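Local coordinates for protein acetylxylan esterase A (Aspergillus awamori, PDB 5X6S) that removes acetyl side groups from the backbone of acetylated xylan, acting as a secreted serine esterase in the breakdown of plant hemicellulose, at residues S29-V34 with Y106-S111; N25-N30 with G61-Y66; M19-P24 with T100-K105; K112-G117 with E270-A275; I33-H38 with I65-P70. One frame throughout, in Å; residues are numbered along the deposited sequence.

Contact 1 (S29-V34 with Y106-S111). With NA (sodium ion), chain F.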
# COMPACT_ATOMS: atom_id res chain seq x y z
N SER A 29 19.39 -0.23 -4.35
CA SER A 29 19.38 0.62 -3.16
C SER A 29 18.05 0.55 -2.42
O SER A 29 17.99 0.57 -1.18
CB SER A 29 19.63 2.10 -3.56
OG SER A 29 21.01 2.26 -3.87
N ASN A 30 16.97 0.52 -3.19
CA ASN A 30 15.64 0.49 -2.60
C ASN A 30 14.90 -0.63 -3.32
O ASN A 30 14.14 -0.39 -4.23
CB ASN A 30 14.94 1.85 -2.84
CG ASN A 30 15.59 2.97 -2.04
OD1 ASN A 30 15.38 3.08 -0.84
ND2 ASN A 30 16.43 3.75 -2.69
N PRO A 31 15.18 -1.87 -2.94
CA PRO A 31 14.77 -2.99 -3.81
C PRO A 31 13.27 -3.25 -3.82
O PRO A 31 12.62 -3.08 -2.80
CB PRO A 31 15.52 -4.18 -3.19
CG PRO A 31 15.73 -3.82 -1.77
CD PRO A 31 15.87 -2.33 -1.72
N GLY A 32 12.76 -3.66 -4.97
CA GLY A 32 11.43 -4.22 -5.06
C GLY A 32 11.39 -5.64 -4.51
O GLY A 32 12.40 -6.16 -3.99
N ILE A 33 10.22 -6.24 -4.55
CA ILE A 33 10.04 -7.62 -4.04
C ILE A 33 9.17 -8.38 -5.01
O ILE A 33 8.15 -7.87 -5.47
CB ILE A 33 9.38 -7.69 -2.61
CG1 ILE A 33 10.32 -7.12 -1.54
CG2 ILE A 33 8.93 -9.09 -2.29
CD1 ILE A 33 9.65 -6.84 -0.22
N VAL A 34 9.57 -9.59 -5.31
CA VAL A 34 8.73 -10.53 -6.08
C VAL A 34 8.48 -11.75 -5.22
O VAL A 34 9.44 -12.40 -4.78
CB VAL A 34 9.38 -10.99 -7.44
CG1 VAL A 34 8.53 -12.08 -8.11
CG2 VAL A 34 9.54 -9.82 -8.38
N TYR A 106 15.06 -5.25 4.75
CA TYR A 106 15.93 -4.83 3.65
C TYR A 106 15.69 -3.43 3.13
O TYR A 106 16.29 -3.04 2.18
CB TYR A 106 15.90 -5.86 2.51
CG TYR A 106 16.49 -7.17 2.92
CD1 TYR A 106 15.72 -8.14 3.49
CD2 TYR A 106 17.87 -7.45 2.73
CE1 TYR A 106 16.29 -9.36 3.90
CE2 TYR A 106 18.44 -8.66 3.14
CZ TYR A 106 17.65 -9.60 3.72
OH TYR A 106 18.19 -10.80 4.10
N GLY A 107 14.81 -2.67 3.75
CA GLY A 107 14.49 -1.36 3.24
C GLY A 107 13.94 -1.47 1.84
O GLY A 107 14.20 -0.63 0.99
N ALA A 108 13.12 -2.49 1.59
CA ALA A 108 12.50 -2.66 0.27
C ALA A 108 11.41 -1.64 0.02
O ALA A 108 10.83 -1.12 0.95
CB ALA A 108 11.94 -4.07 0.13
N ASP A 109 11.13 -1.35 -1.25
CA ASP A 109 10.16 -0.33 -1.58
C ASP A 109 8.77 -0.95 -1.57
O ASP A 109 8.45 -1.82 -2.39
CB ASP A 109 10.53 0.33 -2.89
CG ASP A 109 9.71 1.54 -3.22
OD1 ASP A 109 8.52 1.61 -2.88
OD2 ASP A 109 10.27 2.42 -3.93
N SER A 110 7.93 -0.52 -0.62
CA SER A 110 6.61 -1.14 -0.47
C SER A 110 5.64 -0.87 -1.60
O SER A 110 4.66 -1.56 -1.73
CB SER A 110 5.97 -0.84 0.90
OG SER A 110 5.26 0.35 0.89
N SER A 111 5.97 0.10 -2.47
CA SER A 111 5.20 0.34 -3.69
C SER A 111 5.59 -0.56 -4.84
O SER A 111 4.98 -0.50 -5.93
CB SER A 111 5.38 1.80 -4.15
OG SER A 111 6.72 2.03 -4.59
NA NA F . 16.36 3.25 1.33
O HOH W 1 16.66 0.72 1.21
O HOH W 2 18.48 3.27 0.26
O HOH W 3 12.92 1.50 -0.20
O HOH W 4 12.52 2.06 -5.59
O HOH W 5 15.44 2.49 3.55
O HOH W 6 16.27 5.46 1.01
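A hydrated sodium site lies at one end of the loop-to-loop junction where Asn-30 and Pro-31, just before strand 33-37, meet Gly-107 to Asp-109, the turn that leaves helix 91-106. The two paths run at about a right angle and are joined by one direct hydrogen bond, Asp-109 N to Pro-31 O, 2.8 Å long with an N-H...O angle of 160°. Beside it the Pro-31 ring rests on a carbonyl, CD 3.6 Å from Gly-107 O. The apolar packing centres on the methyl of Ala-108, met by Pro-31 CG and, 3.6 Å from its CB, by Ile-33 CD1. Asn-30 OD1 binds the sodium at 2.4 Å, and four waters complete the ligands seen. One of these metal-bound waters also donates to Ser-29 O at 2.7 Å and to Gly-107 O at 2.8 Å, so the ion's shell ties the two loops together. On the far side of the junction Asp-109 turns its carboxylate onward along its own chain, CG anti to the backbone N (chi1 -171°), and OD1 accepts from Ser-111 N at 3.0 Å in an Asx turn. Its other oxygen, OD2, takes hydrogen bonds from His-86 and Asn-87 of the second subunit. With OD1 held by its own turn and OD2 by a neighbouring chain, the carboxylate is fixed in rotation, and its negative charge is probably stabilised by these donors.

Contact 2 (N25-N30 with G61-Y66). With NA (sodium ion), chain F.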
# COMPACT_ATOMS: atom_id res chain seq x y z
N ASN A 25 23.23 -10.46 -5.34
CA ASN A 25 24.45 -9.66 -5.28
C ASN A 25 24.26 -8.24 -5.73
O ASN A 25 24.67 -7.34 -5.03
CB ASN A 25 25.54 -10.36 -6.08
CG ASN A 25 26.03 -11.58 -5.37
OD1 ASN A 25 26.14 -11.58 -4.10
ND2 ASN A 25 26.32 -12.64 -6.11
N ASN A 26 23.63 -8.04 -6.89
CA ASN A 26 23.35 -6.72 -7.46
C ASN A 26 22.05 -6.14 -6.83
O ASN A 26 21.15 -5.72 -7.52
CB ASN A 26 23.27 -6.82 -9.01
CG ASN A 26 23.26 -5.43 -9.72
OD1 ASN A 26 23.84 -4.47 -9.20
ND2 ASN A 26 22.64 -5.35 -10.96
N LEU A 27 21.99 -6.14 -5.52
CA LEU A 27 20.83 -5.61 -4.81
C LEU A 27 20.66 -4.11 -5.08
O LEU A 27 21.62 -3.35 -4.97
CB LEU A 27 20.98 -5.88 -3.33
CG LEU A 27 19.81 -5.54 -2.40
CD1 LEU A 27 18.62 -6.43 -2.69
CD2 LEU A 27 20.27 -5.67 -0.94
N ALA A 28 19.45 -3.70 -5.49
CA ALA A 28 19.10 -2.28 -5.63
C ALA A 28 19.14 -1.54 -4.30
O ALA A 28 18.98 -2.15 -3.24
CB ALA A 28 17.75 -2.09 -6.25
N SER A 29 19.39 -0.23 -4.35
CA SER A 29 19.38 0.62 -3.16
C SER A 29 18.05 0.55 -2.42
O SER A 29 17.99 0.57 -1.18
CB SER A 29 19.63 2.10 -3.56
OG SER A 29 21.01 2.26 -3.87
N ASN A 30 16.97 0.52 -3.19
CA ASN A 30 15.64 0.49 -2.60
C ASN A 30 14.90 -0.63 -3.32
O ASN A 30 14.14 -0.39 -4.23
CB ASN A 30 14.94 1.85 -2.84
CG ASN A 30 15.59 2.97 -2.04
OD1 ASN A 30 15.38 3.08 -0.84
ND2 ASN A 30 16.43 3.75 -2.69
N GLY A 61 17.63 -6.05 -9.34
CA GLY A 61 17.99 -5.77 -7.95
C GLY A 61 16.93 -5.97 -6.90
O GLY A 61 17.12 -5.52 -5.75
N PHE A 62 15.81 -6.61 -7.25
CA PHE A 62 14.77 -6.87 -6.28
C PHE A 62 15.07 -8.14 -5.47
O PHE A 62 15.94 -8.95 -5.85
CB PHE A 62 13.42 -6.99 -6.97
CG PHE A 62 13.37 -7.99 -8.13
CD1 PHE A 62 13.26 -9.38 -7.89
CD2 PHE A 62 13.40 -7.54 -9.43
CE1 PHE A 62 13.20 -10.26 -8.96
CE2 PHE A 62 13.30 -8.42 -10.51
CZ PHE A 62 13.22 -9.77 -10.27
N ILE A 63 14.34 -8.32 -4.36
CA ILE A 63 14.47 -9.51 -3.54
C ILE A 63 13.35 -10.47 -3.97
O ILE A 63 12.24 -10.02 -4.25
CB ILE A 63 14.33 -9.17 -2.03
CG1 ILE A 63 15.55 -8.32 -1.61
CG2 ILE A 63 14.20 -10.42 -1.14
CD1 ILE A 63 15.43 -7.68 -0.25
N VAL A 64 13.62 -11.76 -4.01
CA VAL A 64 12.56 -12.77 -4.25
C VAL A 64 12.20 -13.54 -3.02
O VAL A 64 13.10 -13.99 -2.29
CB VAL A 64 12.93 -13.81 -5.38
CG1 VAL A 64 11.64 -14.54 -5.87
CG2 VAL A 64 13.69 -13.16 -6.52
N ILE A 65 10.91 -13.68 -2.73
CA ILE A 65 10.42 -14.47 -1.59
C ILE A 65 9.77 -15.70 -2.14
O ILE A 65 8.94 -15.59 -3.04
CB ILE A 65 9.38 -13.73 -0.71
CG1 ILE A 65 10.00 -12.48 -0.07
CG2 ILE A 65 8.82 -14.69 0.35
CD1 ILE A 65 8.94 -11.54 0.56
N TYR A 66 10.16 -16.87 -1.63
CA TYR A 66 9.64 -18.15 -2.10
C TYR A 66 8.97 -18.82 -0.92
O TYR A 66 9.65 -19.48 -0.11
CB TYR A 66 10.79 -19.05 -2.67
CG TYR A 66 11.59 -18.46 -3.80
CD1 TYR A 66 11.18 -18.59 -5.15
CD2 TYR A 66 12.79 -17.78 -3.56
CE1 TYR A 66 11.93 -18.09 -6.20
CE2 TYR A 66 13.54 -17.27 -4.60
CZ TYR A 66 13.12 -17.38 -5.90
OH TYR A 66 13.90 -16.82 -6.89
NA NA F . 16.36 3.25 1.33
O HOH W 1 16.66 0.72 1.21
O HOH W 2 18.48 3.27 0.26
O HOH W 5 15.44 2.49 3.55
O HOH W 6 16.27 5.46 1.01
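The loop that carries the chain from strand 18-23 to strand 33-37 lies across the entry to strand 63-68, and the two meet where Asn-26, Leu-27 and Ala-28 pass over Gly-61. Asn-26 is the centre of an inverse gamma turn, closed by a weak bond from Leu-27 N to Asn-25 O. That bend brings Asn-26 O to 3.2 Å from Gly-61 CA, a backbone-on-backbone approach made possible by the missing side chain. Gly-61 also has positive phi (79°), as the first residue to leave helical geometry after helix 53-60. Its carbonyl is the acceptor here: Ala-28 N donates to Gly-61 O at 3.0 Å, nearly straight at 165°. In this alpha/beta-hydrolase fold the bond ties the loop to the turn between helix 53-60 and strand 63-68, a parallel strand of the central sheet. Two side chains press on the same oxygen, Ala-28 CB and Leu-27 CD1, each 3.5 Å from Gly-61 O. Leu-27 turns its branched end away from its own backbone N (chi1 -174°) and sends CD1 on to Ile-63 CG1 at 3.8 Å, on the side of the sheet where Ile-63 touches Thr-102 and Tyr-106 of helix 91-106. Farther along the loop Ser-29 O accepts from a second sodium-bound water at 3.1 Å, while at its start the backbone N atoms of Asn-25 and Asn-26 donate to the carboxylate of Glu-58.

Contact 3 (M19-P24 with T100-K105)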
# COMPACT_ATOMS: atom_id res chain seq x y z
N MET A 19 9.62 -19.89 4.75
CA MET A 19 9.98 -18.70 4.04
C MET A 19 11.43 -18.79 3.57
O MET A 19 12.32 -19.00 4.40
CB MET A 19 9.83 -17.46 4.91
CG MET A 19 10.30 -16.21 4.25
SD MET A 19 10.11 -14.76 5.27
CE MET A 19 10.94 -13.52 4.29
N TYR A 20 11.65 -18.68 2.28
CA TYR A 20 13.00 -18.61 1.71
C TYR A 20 13.10 -17.37 0.87
O TYR A 20 12.18 -17.05 0.12
CB TYR A 20 13.35 -19.83 0.88
CG TYR A 20 13.27 -21.14 1.65
CD1 TYR A 20 12.05 -21.74 1.89
CD2 TYR A 20 14.39 -21.74 2.17
CE1 TYR A 20 11.95 -22.96 2.57
CE2 TYR A 20 14.32 -22.95 2.86
CZ TYR A 20 13.09 -23.55 3.06
OH TYR A 20 12.98 -24.70 3.78
N ILE A 21 14.22 -16.67 0.97
CA ILE A 21 14.46 -15.49 0.13
C ILE A 21 15.74 -15.55 -0.66
O ILE A 21 16.77 -16.07 -0.20
CB ILE A 21 14.44 -14.18 0.93
CG1 ILE A 21 15.54 -14.13 1.98
CG2 ILE A 21 13.12 -14.04 1.64
CD1 ILE A 21 15.62 -12.73 2.63
N TYR A 22 15.69 -15.04 -1.89
CA TYR A 22 16.89 -14.82 -2.65
C TYR A 22 17.20 -13.34 -2.62
O TYR A 22 16.44 -12.52 -3.16
CB TYR A 22 16.80 -15.30 -4.09
CG TYR A 22 18.11 -15.12 -4.83
CD1 TYR A 22 19.14 -16.06 -4.74
CD2 TYR A 22 18.33 -14.02 -5.63
CE1 TYR A 22 20.38 -15.85 -5.41
CE2 TYR A 22 19.52 -13.82 -6.31
CZ TYR A 22 20.55 -14.76 -6.19
OH TYR A 22 21.74 -14.56 -6.88
N VAL A 23 18.36 -13.01 -2.04
CA VAL A 23 18.85 -11.64 -2.03
C VAL A 23 20.01 -11.54 -3.04
O VAL A 23 21.05 -12.18 -2.84
CB VAL A 23 19.33 -11.20 -0.62
CG1 VAL A 23 19.74 -9.73 -0.64
CG2 VAL A 23 18.24 -11.39 0.43
N PRO A 24 19.81 -10.80 -4.14
CA PRO A 24 20.86 -10.82 -5.15
C PRO A 24 22.13 -10.08 -4.73
O PRO A 24 22.10 -9.23 -3.84
CB PRO A 24 20.22 -10.09 -6.33
CG PRO A 24 19.20 -9.16 -5.71
CD PRO A 24 18.68 -9.95 -4.53
N THR A 100 6.01 -8.23 4.74
CA THR A 100 6.23 -7.07 5.57
C THR A 100 7.56 -7.17 6.30
O THR A 100 8.23 -6.14 6.48
CB THR A 100 5.07 -6.85 6.56
OG1 THR A 100 5.01 -7.96 7.46
CG2 THR A 100 3.72 -6.64 5.78
N TRP A 101 7.97 -8.39 6.66
CA TRP A 101 9.27 -8.64 7.31
C TRP A 101 10.39 -8.21 6.36
O TRP A 101 11.34 -7.54 6.78
CB TRP A 101 9.46 -10.11 7.67
CG TRP A 101 10.74 -10.42 8.39
CD1 TRP A 101 10.99 -10.34 9.75
CD2 TRP A 101 11.97 -10.76 7.78
NE1 TRP A 101 12.28 -10.65 10.01
CE2 TRP A 101 12.92 -10.93 8.83
CE3 TRP A 101 12.38 -10.96 6.46
CZ2 TRP A 101 14.24 -11.28 8.58
CZ3 TRP A 101 13.66 -11.33 6.22
CH2 TRP A 101 14.60 -11.46 7.28
N THR A 102 10.26 -8.58 5.09
CA THR A 102 11.29 -8.32 4.09
C THR A 102 11.36 -6.80 3.79
O THR A 102 12.48 -6.24 3.65
CB THR A 102 11.00 -9.11 2.79
OG1 THR A 102 10.95 -10.51 3.10
CG2 THR A 102 12.06 -8.84 1.71
N ILE A 103 10.20 -6.15 3.72
CA ILE A 103 10.17 -4.68 3.51
C ILE A 103 11.02 -4.01 4.57
O ILE A 103 11.95 -3.21 4.26
CB ILE A 103 8.75 -4.08 3.50
CG1 ILE A 103 8.01 -4.54 2.22
CG2 ILE A 103 8.85 -2.53 3.56
CD1 ILE A 103 6.50 -4.31 2.25
N SER A 104 10.74 -4.32 5.83
CA SER A 104 11.50 -3.69 6.90
C SER A 104 12.95 -4.13 6.97
O SER A 104 13.86 -3.30 7.12
CB SER A 104 10.82 -3.91 8.24
OG SER A 104 11.60 -3.32 9.25
N LYS A 105 13.22 -5.43 6.87
CA LYS A 105 14.58 -5.92 7.05
C LYS A 105 15.54 -5.36 5.99
O LYS A 105 16.71 -5.00 6.31
CB LYS A 105 14.66 -7.43 7.11
CG LYS A 105 16.08 -8.01 7.15
CD LYS A 105 16.62 -8.15 8.57
CE LYS A 105 18.03 -8.81 8.57
NZ LYS A 105 18.01 -10.24 8.12
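Strand 19-23 and helix 100-105 run in roughly the same direction, their axes 37° apart and 11.4 Å at closest approach, so Met-19 and Ile-21 have to bridge the gap to Trp-101 and Thr-102 with side chains alone. Met-19 does so at full stretch, every torsion from chi1 (175°) to the methyl lying near 180°. CE comes up against both helix residues from the sheet side, 3.7 Å from Trp-101 CE3 and 3.2 Å from Thr-102 OG1. The sulfur makes a Met-aromatic contact, SD standing 5.3 Å from the centroid of the six-membered ring and reaching it obliquely, 39° off the normal. The helix belongs to a beta-alpha-beta crossover from strand 63-68 to strand 113-118, passing over strand 33-37, and here its flank reaches toward the edge of the sheet formed by strands 18-23 and 3-7. Ile-21 comes to that same indole at its rim, CD1 near the ring plane and 4.3 Å from Trp-101 CZ3. Thr-102 OG1 has its polar partner within the helix, the carbonyl of Met-98. One face of the Trp-101 ring carries Lys-105 CB, from the next turn of the helix, and the residue also packs on Ser-104 of the second subunit.

Contact 4 (K112-G117 with E270-A275)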
# COMPACT_ATOMS: atom_id res chain seq x y z
N LYS A 112 6.62 -1.40 -4.65
CA LYS A 112 7.14 -2.27 -5.71
C LYS A 112 7.18 -3.73 -5.25
O LYS A 112 8.23 -4.38 -5.36
CB LYS A 112 8.54 -1.81 -6.18
CG LYS A 112 8.55 -0.41 -6.82
CD LYS A 112 9.94 -0.01 -7.26
CE LYS A 112 9.87 1.37 -7.96
NZ LYS A 112 11.24 1.96 -8.06
N VAL A 113 6.01 -4.24 -4.84
CA VAL A 113 5.87 -5.61 -4.36
C VAL A 113 4.89 -6.35 -5.27
O VAL A 113 3.78 -5.83 -5.56
CB VAL A 113 5.46 -5.67 -2.85
CG1 VAL A 113 5.38 -7.11 -2.34
CG2 VAL A 113 6.37 -4.84 -1.98
N PHE A 114 5.29 -7.52 -5.75
CA PHE A 114 4.58 -8.23 -6.80
C PHE A 114 4.42 -9.67 -6.37
O PHE A 114 5.23 -10.14 -5.61
CB PHE A 114 5.38 -8.10 -8.12
CG PHE A 114 5.63 -6.68 -8.49
CD1 PHE A 114 4.62 -5.91 -9.11
CD2 PHE A 114 6.85 -6.07 -8.21
CE1 PHE A 114 4.82 -4.55 -9.38
CE2 PHE A 114 7.06 -4.71 -8.51
CZ PHE A 114 6.03 -3.95 -9.09
N VAL A 115 3.42 -10.36 -6.88
CA VAL A 115 3.18 -11.74 -6.52
C VAL A 115 2.84 -12.53 -7.77
O VAL A 115 2.13 -12.02 -8.65
CB VAL A 115 2.11 -11.88 -5.38
CG1 VAL A 115 0.79 -11.23 -5.71
CG2 VAL A 115 1.96 -13.33 -4.90
N THR A 116 3.36 -13.76 -7.86
CA THR A 116 3.17 -14.61 -9.04
C THR A 116 3.34 -16.06 -8.60
O THR A 116 3.94 -16.34 -7.54
CB THR A 116 4.15 -14.22 -10.18
OG1 THR A 116 3.97 -15.08 -11.29
CG2 THR A 116 5.66 -14.30 -9.72
N GLY A 117 2.80 -16.98 -9.38
CA GLY A 117 2.78 -18.37 -9.02
C GLY A 117 2.25 -19.22 -10.14
O GLY A 117 1.64 -18.69 -11.07
N GLU A 270 8.07 -6.61 -17.30
CA GLU A 270 7.37 -5.54 -18.00
C GLU A 270 6.04 -5.25 -17.30
O GLU A 270 5.72 -4.10 -17.08
CB GLU A 270 7.13 -5.93 -19.45
CG GLU A 270 8.38 -5.85 -20.30
CD GLU A 270 8.20 -6.41 -21.71
OE1 GLU A 270 7.05 -6.52 -22.19
OE2 GLU A 270 9.22 -6.78 -22.32
N TRP A 271 5.30 -6.31 -16.92
CA TRP A 271 4.01 -6.12 -16.27
C TRP A 271 4.20 -5.47 -14.91
O TRP A 271 3.46 -4.54 -14.51
CB TRP A 271 3.30 -7.47 -16.11
CG TRP A 271 2.00 -7.41 -15.37
CD1 TRP A 271 1.69 -8.03 -14.21
CD2 TRP A 271 0.84 -6.65 -15.75
NE1 TRP A 271 0.40 -7.73 -13.85
CE2 TRP A 271 -0.14 -6.89 -14.79
CE3 TRP A 271 0.53 -5.82 -16.84
CZ2 TRP A 271 -1.41 -6.33 -14.86
CZ3 TRP A 271 -0.77 -5.25 -16.90
CH2 TRP A 271 -1.69 -5.51 -15.92
N PHE A 272 5.21 -5.95 -14.18
CA PHE A 272 5.52 -5.41 -12.88
C PHE A 272 6.02 -4.00 -12.98
O PHE A 272 5.69 -3.20 -12.13
CB PHE A 272 6.57 -6.25 -12.15
CG PHE A 272 6.16 -7.65 -11.87
CD1 PHE A 272 4.86 -8.05 -11.95
CD2 PHE A 272 7.12 -8.59 -11.47
CE1 PHE A 272 4.51 -9.35 -11.69
CE2 PHE A 272 6.79 -9.90 -11.19
CZ PHE A 272 5.46 -10.30 -11.29
N GLY A 273 6.81 -3.69 -14.01
CA GLY A 273 7.36 -2.34 -14.21
C GLY A 273 8.85 -2.25 -14.00
O GLY A 273 9.44 -1.16 -14.09
N PHE A 274 9.50 -3.38 -13.69
CA PHE A 274 10.96 -3.35 -13.54
C PHE A 274 11.59 -3.03 -14.88
O PHE A 274 12.59 -2.31 -14.91
CB PHE A 274 11.53 -4.65 -13.00
CG PHE A 274 11.17 -4.92 -11.55
CD1 PHE A 274 11.66 -4.11 -10.53
CD2 PHE A 274 10.35 -5.99 -11.21
CE1 PHE A 274 11.33 -4.38 -9.19
CE2 PHE A 274 10.00 -6.25 -9.88
CZ PHE A 274 10.51 -5.44 -8.86
N ALA A 275 10.98 -3.54 -15.95
CA ALA A 275 11.47 -3.31 -17.31
C ALA A 275 10.55 -2.30 -18.02
O ALA A 275 11.03 -1.21 -18.43
CB ALA A 275 11.51 -4.59 -18.09
OXT ALA A 275 9.32 -2.54 -18.18
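Phe-114 and Phe-272 form the tight half of this contact. Their rings are nearly parallel, planes 11° apart, but slid past each other in opposite directions until each CB sits over the middle of the partner ring. Phe-114 CB is 3.6 Å from the Phe-272 centroid, and Phe-272 CB is 3.6 Å from the Phe-114 centroid, a reciprocal pair of CH-pi contacts, with the ring centres themselves 4.6 Å apart. At the far end of the same benzyl group, Phe-272 O comes within 3.1 Å of Phe-114 CZ. Thr-116 CB meets the Phe-272 ring at its edge, its hydroxyl bonded to Thr-140 O in the next strand. Past Gly-273, at the partly exposed rim, Phe-274 packs closely but obliquely on Phe-114, planes at 70° and CZ 3.5 Å from Phe-114 CE2; its ring also meets Phe-62. The loose side lies beyond: Lys-112 O is 4.3 Å from Phe-274 CZ, and past Phe-274 the polypeptide ends at the exposed Ala-275 carboxylate. Between these two segments the hold is aromatic packing without a hydrogen bond, whereas Trp-271 bonds to Ala-139 and Arg-193; strand 113-118 leads into the probable nucleophile elbow at Ser-119.

Contact 5 (I33-H38 with I65-P70)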
# COMPACT_ATOMS: atom_id res chain seq x y z
N ILE A 33 10.22 -6.24 -4.55
CA ILE A 33 10.04 -7.62 -4.04
C ILE A 33 9.17 -8.38 -5.01
O ILE A 33 8.15 -7.87 -5.47
CB ILE A 33 9.38 -7.69 -2.61
CG1 ILE A 33 10.32 -7.12 -1.54
CG2 ILE A 33 8.93 -9.09 -2.29
CD1 ILE A 33 9.65 -6.84 -0.22
N VAL A 34 9.57 -9.59 -5.31
CA VAL A 34 8.73 -10.53 -6.08
C VAL A 34 8.48 -11.75 -5.22
O VAL A 34 9.44 -12.40 -4.78
CB VAL A 34 9.38 -10.99 -7.44
CG1 VAL A 34 8.53 -12.08 -8.11
CG2 VAL A 34 9.54 -9.82 -8.38
N VAL A 35 7.20 -12.07 -4.98
CA VAL A 35 6.82 -13.24 -4.26
C VAL A 35 6.47 -14.30 -5.33
O VAL A 35 5.58 -14.05 -6.17
CB VAL A 35 5.61 -13.02 -3.28
CG1 VAL A 35 5.24 -14.28 -2.54
CG2 VAL A 35 5.80 -11.86 -2.32
N ALA A 36 7.18 -15.42 -5.32
CA ALA A 36 7.08 -16.46 -6.33
C ALA A 36 6.60 -17.76 -5.67
O ALA A 36 7.33 -18.36 -4.83
CB ALA A 36 8.42 -16.65 -7.06
N ILE A 37 5.37 -18.20 -6.01
CA ILE A 37 4.67 -19.21 -5.24
C ILE A 37 4.53 -20.53 -6.00
O ILE A 37 3.97 -20.56 -7.12
CB ILE A 37 3.27 -18.72 -4.81
CG1 ILE A 37 3.35 -17.31 -4.18
CG2 ILE A 37 2.60 -19.76 -3.91
CD1 ILE A 37 1.99 -16.69 -3.79
N HIS A 38 5.08 -21.60 -5.41
CA HIS A 38 5.30 -22.84 -6.08
C HIS A 38 4.00 -23.67 -6.28
O HIS A 38 2.97 -23.39 -5.66
CB HIS A 38 6.33 -23.66 -5.30
CG HIS A 38 5.82 -24.22 -4.02
ND1 HIS A 38 4.99 -25.33 -3.95
CD2 HIS A 38 6.04 -23.84 -2.74
CE1 HIS A 38 4.72 -25.61 -2.70
NE2 HIS A 38 5.34 -24.72 -1.93
N ILE A 65 10.91 -13.68 -2.73
CA ILE A 65 10.42 -14.47 -1.59
C ILE A 65 9.77 -15.70 -2.14
O ILE A 65 8.94 -15.59 -3.04
CB ILE A 65 9.38 -13.73 -0.71
CG1 ILE A 65 10.00 -12.48 -0.07
CG2 ILE A 65 8.82 -14.69 0.35
CD1 ILE A 65 8.94 -11.54 0.56
N TYR A 66 10.16 -16.87 -1.63
CA TYR A 66 9.64 -18.15 -2.10
C TYR A 66 8.97 -18.82 -0.92
O TYR A 66 9.65 -19.48 -0.11
CB TYR A 66 10.79 -19.05 -2.67
CG TYR A 66 11.59 -18.46 -3.80
CD1 TYR A 66 11.18 -18.59 -5.15
CD2 TYR A 66 12.79 -17.78 -3.56
CE1 TYR A 66 11.93 -18.09 -6.20
CE2 TYR A 66 13.54 -17.27 -4.60
CZ TYR A 66 13.12 -17.38 -5.90
OH TYR A 66 13.90 -16.82 -6.89
N PRO A 67 7.64 -18.65 -0.76
CA PRO A 67 6.95 -19.33 0.35
C PRO A 67 6.96 -20.83 0.08
O PRO A 67 7.08 -21.22 -1.06
CB PRO A 67 5.50 -18.79 0.28
CG PRO A 67 5.63 -17.48 -0.50
CD PRO A 67 6.69 -17.83 -1.54
N SER A 68 6.87 -21.64 1.15
CA SER A 68 6.99 -23.09 1.01
C SER A 68 5.86 -23.78 1.77
O SER A 68 5.75 -23.66 2.98
CB SER A 68 8.33 -23.57 1.53
OG SER A 68 8.70 -24.69 0.84
N SER A 69 5.04 -24.52 1.06
CA SER A 69 3.86 -25.13 1.65
C SER A 69 4.23 -26.08 2.79
O SER A 69 5.21 -26.83 2.67
CB SER A 69 3.05 -25.90 0.63
OG SER A 69 1.96 -26.53 1.27
N PRO A 70 3.47 -26.00 3.89
CA PRO A 70 3.72 -26.90 5.00
C PRO A 70 3.06 -28.26 4.82
O PRO A 70 3.26 -29.14 5.70
CB PRO A 70 3.05 -26.19 6.18
CG PRO A 70 1.87 -25.48 5.53
CD PRO A 70 2.38 -25.04 4.18
O HOH W 7 7.30 -20.76 -3.66
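Ile-33, Val-35, Ile-65 and Pro-67 build one bumpy face on a pair of parallel strands. Ile-33 CG2 presses on Ile-65 CD1 at 3.8 Å, Val-35 CG2 reaches the same methyl more loosely, beside Ile-33, and Val-35 CG1 meets the Pro-67 ring at about a right angle, 3.8 Å from CG. On the other face the small Ala-36 forms a hollow beside the Tyr-66 ring, its CB 3.9 Å from CD1. Between the faces run two backbone bonds, Ile-65 N to Val-34 O at 2.8 Å and Ala-36 N to Ile-65 O at 2.9 Å. Pro-67 has no N-H to continue the pattern. Its CD leans on Ala-36 O instead, and a water fills the widening gap, donating to Ala-36 O (2.7 Å) and Pro-67 O (2.6 Å). Beyond it His-38 closes the split: with chi1 72° its ring swings back across, and NE2 accepts from Ser-69 N at 3.0 Å, the donor lying in the ring plane. Helix 91-106 covers the Ile-33, Val-35 and Ile-65 face, helix 53-60 the side of Ala-36 and Tyr-66, while strand 113-118 runs along the other edge of strand 33-37.

All five contacts gather on one half of the alpha/beta sheet. Contacts 1 and 2 share Ser-29, Asn-30 and the sodium, with centres about 7 Å apart. Strand 33-37 continues from contact 1 into contact 5, and strand 63-68 from contact 2 into contact 5. Contact 3 adds strand 18-23 beside strand 63-68, with Tyr-20 O and Tyr-66 N 2.7 Å apart, and its helix leads into the turn of contact 1. Contact 4 is on the next strand, 113-118, and its Phe-274 touches Val-34 of strand 33-37 and Phe-62. Contacts 4 and 5 come nearest the catalytic centre: the side chains of Thr-116 and His-38 are about 11 and 9 Å from that of Ser-119, the probable nucleophile.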